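Local coordinates for protein fatty acyl CoA synthetase FADD13 (FATTY-ACYL-CoA SYNTHETASE) (Mycobacterium tuberculosis, PDB 3R44) that is a fatty acyl-CoA synthetase by name, a member of the ANL superfamily with an AMP-binding region followed by a smaller C-terminal domain, at residues 331-341 and 401-409. Sequence-based numbering, arbitrary orientation.
Sequences DALRKAGSAGR and DDEGYLYIK
R341 grips the backbone carbonyl of E403 side-on, NE and NH2 both turned to the single atom E403 O, which lies in the guanidinium plane; NH2 also forms a salt bridge to E403 OE1 at 2.9 Å. E403 belongs to the type I turn 401-404 of the hairpin formed by strands 396-400 and 406-410, and the contact sets this hairpin of the AMP-binding fold against the loop leading into edge strand 341-342 of the large mixed sheet. Inside the turn, D401 OD1 closes an Asx turn with E403 N and also takes Y405 N from the opposite face of its carboxylate. The other oxygen, D401 OD2, takes a salt-bridging hydrogen bond from K335 NZ on its syn side at 2.9 Å. Y405 OH donates to D331 OD2 (2.7 Å), meeting it from above the carboxylate plane, while R334 NH1 holds D331 OD1 in a salt bridge. L406 O accepts twice, from S338 OG at 2.7 Å and from A339 N; L406 N returns a nearly straight bond to G340 O (173° at the hydrogen). The Y405 ring is clasped between two aliphatic chains: R341 CG sits over the centre of one face, and K335 CG, 4.0 Å from the centroid, lies over the other. K335 bends along its length (chi2 -59°, chi3 -80°), which folds the chain across the ring and brings NZ to D401 OD2. Outward, A339 and L406 both pack on Y315, and S338 CB lies 3.9 Å from the centroid of the Y407 ring. At that ring's edge, a water donates to A336 O at 2.8 Å and is hydrogen-bonded to Y407 OH.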
loop_
_atom_site.group_PDB
_atom_site.type_symbol
_atom_site.label_atom_id
_atom_site.label_comp_id
_atom_site.label_asym_id
_atom_site.label_seq_id
_atom_site.Cartn_x
_atom_site.Cartn_y
_atom_site.Cartn_z
ATOM N N ASP A 331 5.170 -20.867 4.930
ATOM C CA ASP A 331 4.592 -20.547 6.239
ATOM C C ASP A 331 3.086 -20.147 6.172
ATOM O O ASP A 331 2.450 -19.874 7.207
ATOM C CB ASP A 331 5.408 -19.377 6.845
ATOM C CG ASP A 331 6.846 -19.773 7.249
ATOM O OD1 ASP A 331 7.019 -20.967 7.508
ATOM O OD2 ASP A 331 7.767 -18.884 7.316
ATOM N N ALA A 332 2.509 -20.074 4.970
ATOM C CA ALA A 332 1.135 -19.474 4.814
ATOM C C ALA A 332 0.077 -20.173 5.671
ATOM O O ALA A 332 -0.789 -19.546 6.285
ATOM C CB ALA A 332 0.726 -19.441 3.351
ATOM N N LEU A 333 0.170 -21.489 5.752
ATOM C CA LEU A 333 -0.822 -22.229 6.494
ATOM C C LEU A 333 -0.421 -22.354 7.948
ATOM O O LEU A 333 -1.222 -22.063 8.855
ATOM C CB LEU A 333 -0.996 -23.592 5.872
ATOM C CG LEU A 333 -2.417 -24.075 6.017
ATOM C CD1 LEU A 333 -3.428 -23.025 5.491
ATOM C CD2 LEU A 333 -2.561 -25.463 5.323
ATOM N N ARG A 334 0.814 -22.836 8.121
ATOM C CA ARG A 334 1.543 -22.904 9.380
ATOM C C ARG A 334 1.184 -21.699 10.235
ATOM O O ARG A 334 0.752 -21.868 11.374
ATOM C CB ARG A 334 3.066 -22.879 9.090
ATOM C CG ARG A 334 3.996 -23.569 10.063
ATOM C CD ARG A 334 5.447 -23.093 9.813
ATOM N NE ARG A 334 6.041 -22.730 11.080
ATOM C CZ ARG A 334 7.192 -22.111 11.243
ATOM N NH1 ARG A 334 7.915 -21.753 10.193
ATOM N NH2 ARG A 334 7.620 -21.842 12.480
ATOM N N LYS A 335 1.283 -20.496 9.660
ATOM C CA LYS A 335 1.138 -19.242 10.452
ATOM C C LYS A 335 -0.032 -18.361 10.029
ATOM O O LYS A 335 0.107 -17.124 9.967
ATOM C CB LYS A 335 2.425 -18.398 10.448
ATOM C CG LYS A 335 3.672 -19.109 10.918
ATOM C CD LYS A 335 3.556 -19.650 12.323
ATOM C CE LYS A 335 3.766 -18.632 13.417
ATOM N NZ LYS A 335 4.629 -19.222 14.532
ATOM N N ALA A 336 -1.174 -19.002 9.768
ATOM C CA ALA A 336 -2.421 -18.308 9.404
ATOM C C ALA A 336 -2.646 -17.160 10.350
ATOM O O ALA A 336 -2.613 -17.343 11.587
ATOM C CB ALA A 336 -3.607 -19.225 9.444
ATOM N N GLY A 337 -2.832 -15.985 9.758
ATOM C CA GLY A 337 -3.108 -14.755 10.495
ATOM C C GLY A 337 -1.879 -13.912 10.813
ATOM O O GLY A 337 -2.007 -12.741 11.227
ATOM N N SER A 338 -0.686 -14.479 10.605
ATOM C CA SER A 338 0.546 -13.726 10.782
ATOM C C SER A 338 0.838 -12.847 9.562
ATOM O O SER A 338 0.497 -13.209 8.442
ATOM C CB SER A 338 1.731 -14.644 11.005
ATOM O OG SER A 338 2.892 -13.874 11.177
ATOM N N ALA A 339 1.526 -11.731 9.791
ATOM C CA ALA A 339 2.062 -10.873 8.758
ATOM C C ALA A 339 3.514 -11.285 8.387
ATOM O O ALA A 339 4.138 -10.661 7.530
ATOM C CB ALA A 339 2.037 -9.383 9.256
ATOM N N GLY A 340 4.034 -12.310 9.064
ATOM C CA GLY A 340 5.312 -12.926 8.768
ATOM C C GLY A 340 6.466 -12.319 9.559
ATOM O O GLY A 340 6.251 -11.688 10.592
ATOM N N ARG A 341 7.673 -12.632 9.106
ATOM C CA ARG A 341 8.918 -12.172 9.734
ATOM C C ARG A 341 9.446 -10.898 9.072
ATOM O O ARG A 341 9.116 -10.585 7.928
ATOM C CB ARG A 341 9.982 -13.257 9.559
ATOM C CG ARG A 341 9.774 -14.550 10.383
ATOM C CD ARG A 341 10.806 -15.612 10.069
ATOM N NE ARG A 341 10.924 -16.484 11.243
ATOM C CZ ARG A 341 11.269 -17.740 11.189
ATOM N NH1 ARG A 341 11.502 -18.299 10.018
ATOM N NH2 ARG A 341 11.335 -18.449 12.291
ATOM N N ASP A 401 5.776 -13.193 18.022
ATOM C CA ASP A 401 5.917 -14.436 18.753
ATOM C C ASP A 401 7.369 -14.824 18.949
ATOM O O ASP A 401 8.292 -14.191 18.418
ATOM C CB ASP A 401 5.046 -15.558 18.165
ATOM C CG ASP A 401 5.578 -16.186 16.919
ATOM O OD1 ASP A 401 6.714 -15.970 16.490
ATOM O OD2 ASP A 401 4.799 -16.954 16.296
ATOM N N ASP A 402 7.582 -15.871 19.745
ATOM C CA ASP A 402 8.938 -16.285 20.098
ATOM C C ASP A 402 9.774 -16.647 18.856
ATOM O O ASP A 402 11.015 -16.639 18.909
ATOM C CB ASP A 402 8.897 -17.462 21.111
ATOM C CG ASP A 402 8.308 -17.057 22.492
ATOM O OD1 ASP A 402 8.550 -15.899 22.936
ATOM O OD2 ASP A 402 7.620 -17.901 23.130
ATOM N N GLU A 403 9.121 -16.961 17.737
ATOM C CA GLU A 403 9.851 -17.366 16.546
ATOM C C GLU A 403 10.015 -16.175 15.567
ATOM O O GLU A 403 10.503 -16.343 14.440
ATOM C CB GLU A 403 9.164 -18.580 15.858
ATOM C CG GLU A 403 9.691 -19.926 16.252
ATOM C CD GLU A 403 11.187 -20.110 15.874
ATOM O OE1 GLU A 403 11.565 -20.055 14.663
ATOM O OE2 GLU A 403 11.981 -20.341 16.814
ATOM N N GLY A 404 9.607 -14.982 15.993
ATOM C CA GLY A 404 9.771 -13.787 15.201
ATOM C C GLY A 404 8.644 -13.422 14.255
ATOM O O GLY A 404 8.791 -12.522 13.419
ATOM N N TYR A 405 7.490 -14.064 14.407
ATOM C CA TYR A 405 6.366 -13.834 13.502
ATOM C C TYR A 405 5.497 -12.726 14.080
ATOM O O TYR A 405 5.085 -12.783 15.261
ATOM C CB TYR A 405 5.579 -15.106 13.245
ATOM C CG TYR A 405 6.284 -16.103 12.370
ATOM C CD1 TYR A 405 6.145 -16.073 11.012
ATOM C CD2 TYR A 405 7.139 -17.037 12.897
ATOM C CE1 TYR A 405 6.795 -16.993 10.176
ATOM C CE2 TYR A 405 7.838 -17.939 12.074
ATOM C CZ TYR A 405 7.652 -17.915 10.740
ATOM O OH TYR A 405 8.277 -18.831 9.962
ATOM N N LEU A 406 5.255 -11.726 13.259
ATOM C CA LEU A 406 4.413 -10.573 13.599
ATOM C C LEU A 406 2.924 -10.874 13.390
ATOM O O LEU A 406 2.529 -11.419 12.347
ATOM C CB LEU A 406 4.776 -9.395 12.699
ATOM C CG LEU A 406 3.972 -8.111 12.878
ATOM C CD1 LEU A 406 4.088 -7.657 14.340
ATOM C CD2 LEU A 406 4.430 -6.967 11.942
ATOM N N TYR A 407 2.109 -10.491 14.376
ATOM C CA TYR A 407 0.649 -10.590 14.307
ATOM C C TYR A 407 0.135 -9.190 14.565
ATOM O O TYR A 407 0.354 -8.639 15.627
ATOM C CB TYR A 407 0.061 -11.552 15.349
ATOM C CG TYR A 407 0.347 -13.013 15.059
ATOM C CD1 TYR A 407 -0.599 -13.799 14.424
ATOM C CD2 TYR A 407 1.567 -13.586 15.371
ATOM C CE1 TYR A 407 -0.358 -15.126 14.119
ATOM C CE2 TYR A 407 1.834 -14.934 15.066
ATOM C CZ TYR A 407 0.870 -15.684 14.454
ATOM O OH TYR A 407 1.110 -16.983 14.144
ATOM N N ILE A 408 -0.496 -8.582 13.575
ATOM C CA ILE A 408 -1.072 -7.281 13.775
ATOM C C ILE A 408 -2.405 -7.366 14.501
ATOM O O ILE A 408 -3.336 -8.103 14.118
ATOM C CB ILE A 408 -1.219 -6.511 12.446
ATOM C CG1 ILE A 408 0.134 -6.333 11.756
ATOM C CG2 ILE A 408 -1.919 -5.141 12.650
ATOM C CD1 ILE A 408 0.993 -5.289 12.289
ATOM N N LYS A 409 -2.520 -6.593 15.557
ATOM C CA LYS A 409 -3.717 -6.624 16.388
ATOM C C LYS A 409 -4.668 -5.502 16.082
ATOM O O LYS A 409 -5.886 -5.698 16.161
ATOM C CB LYS A 409 -3.358 -6.574 17.874
ATOM C CG LYS A 409 -2.551 -7.743 18.353
ATOM C CD LYS A 409 -3.291 -9.045 18.124
ATOM C CE LYS A 409 -2.485 -10.273 18.538
ATOM N NZ LYS A 409 -2.170 -10.253 20.021
HETATM O O HOH W 1 -0.882 -18.267 13.520
HETATM O O HOH W 2 -1.188 -10.073 11.256
#